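Side-chain contact in beta-N-acetylglucosaminidase-like protein Glycoside hydrolase family 20 (Flavobacterium johnsoniae, PDB 6YHH), which probably hydrolyses terminal N-acetylhexosamine residues from chitin-derived oligosaccharides, as a glycoside hydrolase of family 20: residues 390-395 with 408-413. Numbering follows the deposited sequence. Where two conformers were deposited one is given.
Sequences MVAGQS and LSNGFY
Ala392 meets Asn410 through the oxygen of the asparagine amide. Asn410 OD1 lies 3.4 Å from Ala392 CB and 3.5 Å from Ala392 CA. The same oxygen faces the backbone of the next residue, with Gly393 N at 3.9 Å from Asn410 OD1. No hydrogen bond joins the two segments, so the contact is van der Waals packing of a polar oxygen against a methyl group and a bend of main chain. It is small, with 106 Å² buried over both sides.

CB of Asn410 points toward segment 390-395, and with CG anti to the backbone N (chi1 -174°) the chain continues outward, placing OD1 against Ala392. The other end of the amide is held outside the pair. Asn410 ND2 is hydrogen-bonded to Trp383 O, and this bond helps fix which end of the amide faces Ala392. Leu408 adds a more distant flank, its CD1 methyl lying on the Gly393 side.

Each partner sits in a type II beta turn. One runs from Val391 to Gln394 and is closed by Gln394 N to Val391 O at 3.1 Å. The other runs from Ser409 to Phe412 and is closed by Phe412 N to Ser409 O at 2.9 Å. Gly393 and Gly411 take the third positions, with phi of 86° and 85°, a conformation that suits glycine. Gly393 is also the N-cap residue of helix 394-401.

Asn410 follows strand 406-408, which pairs in parallel with strands 379-382 and 443-450. Its side chain lies about 11 Å from that of Glu317, the predicted proton donor. Two beta turns thus pack together in the loops of the family 20 catalytic TIM barrel: one leads into a helix and the other leaves a barrel strand.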
# COMPACT_ATOMS: atom_id res chain seq x y z
N MET A 390 7.25 37.69 6.76
CA MET A 390 6.59 38.03 8.01
C MET A 390 7.34 37.44 9.18
O MET A 390 8.27 36.66 9.00
CB MET A 390 5.20 37.42 8.02
CG MET A 390 4.09 38.43 7.89
SD MET A 390 3.01 37.92 6.57
CE MET A 390 3.75 39.10 5.43
N VAL A 391 6.94 37.81 10.38
CA VAL A 391 7.52 37.23 11.62
C VAL A 391 6.70 35.99 11.96
O VAL A 391 5.46 36.05 11.96
CB VAL A 391 7.46 38.23 12.78
CG1 VAL A 391 7.77 37.53 14.09
CG2 VAL A 391 8.42 39.46 12.54
N ALA A 392 7.40 34.89 12.18
CA ALA A 392 6.76 33.59 12.54
C ALA A 392 5.81 33.79 13.73
O ALA A 392 6.18 34.36 14.78
CB ALA A 392 7.79 32.58 12.90
N GLY A 393 4.57 33.36 13.59
CA GLY A 393 3.61 33.40 14.73
C GLY A 393 2.89 34.75 14.84
O GLY A 393 1.87 34.88 15.56
N GLN A 394 3.35 35.82 14.16
CA GLN A 394 2.78 37.13 14.45
C GLN A 394 1.31 37.22 14.03
O GLN A 394 0.51 37.89 14.66
CB GLN A 394 3.57 38.23 13.72
CG GLN A 394 3.21 39.65 14.17
CD GLN A 394 3.51 39.88 15.66
OE1 GLN A 394 4.60 39.54 16.15
NE2 GLN A 394 2.52 40.38 16.39
N SER A 395 0.89 36.56 12.94
CA SER A 395 -0.48 36.68 12.56
C SER A 395 -1.40 36.01 13.59
O SER A 395 -2.60 36.33 13.67
CB SER A 395 -0.73 36.13 11.16
OG SER A 395 -0.24 34.80 11.02
N LEU A 408 -2.39 27.35 14.49
CA LEU A 408 -1.08 27.62 13.95
C LEU A 408 -0.67 26.49 12.98
O LEU A 408 -0.58 25.30 13.35
CB LEU A 408 -0.06 27.75 15.03
CG LEU A 408 1.29 28.20 14.51
CD1 LEU A 408 1.27 29.57 13.85
CD2 LEU A 408 2.47 28.13 15.49
N SER A 409 -0.43 26.85 11.73
CA SER A 409 0.33 25.99 10.78
C SER A 409 1.71 26.51 10.37
O SER A 409 2.55 25.68 9.98
CB SER A 409 -0.50 25.59 9.53
OG SER A 409 -1.49 24.67 9.94
N ASN A 410 1.95 27.81 10.46
CA ASN A 410 3.28 28.33 10.22
C ASN A 410 4.30 27.57 11.10
O ASN A 410 4.01 27.36 12.30
CB ASN A 410 3.39 29.81 10.63
CG ASN A 410 4.74 30.40 10.26
OD1 ASN A 410 5.64 30.57 11.12
ND2 ASN A 410 4.97 30.49 8.94
N GLY A 411 5.40 27.13 10.49
CA GLY A 411 6.44 26.35 11.18
C GLY A 411 6.19 24.85 11.25
O GLY A 411 7.00 24.09 11.78
N PHE A 412 5.03 24.41 10.68
CA PHE A 412 4.67 22.99 10.56
C PHE A 412 4.43 22.64 9.05
O PHE A 412 3.66 21.70 8.73
CB PHE A 412 3.40 22.67 11.34
CG PHE A 412 3.46 22.89 12.85
CD1 PHE A 412 4.51 22.42 13.62
CD2 PHE A 412 2.40 23.48 13.51
CE1 PHE A 412 4.47 22.51 15.01
CE2 PHE A 412 2.40 23.62 14.88
CZ PHE A 412 3.43 23.13 15.65
N TYR A 413 5.21 23.29 8.19
CA TYR A 413 5.13 23.06 6.73
C TYR A 413 6.05 21.90 6.36
O TYR A 413 7.12 22.09 5.77
CB TYR A 413 5.44 24.34 5.96
CG TYR A 413 4.17 25.17 5.76
CD1 TYR A 413 3.41 25.57 6.85
CD2 TYR A 413 3.71 25.48 4.49
CE1 TYR A 413 2.22 26.26 6.66
CE2 TYR A 413 2.55 26.26 4.31
CZ TYR A 413 1.78 26.53 5.39
OH TYR A 413 0.57 27.15 5.19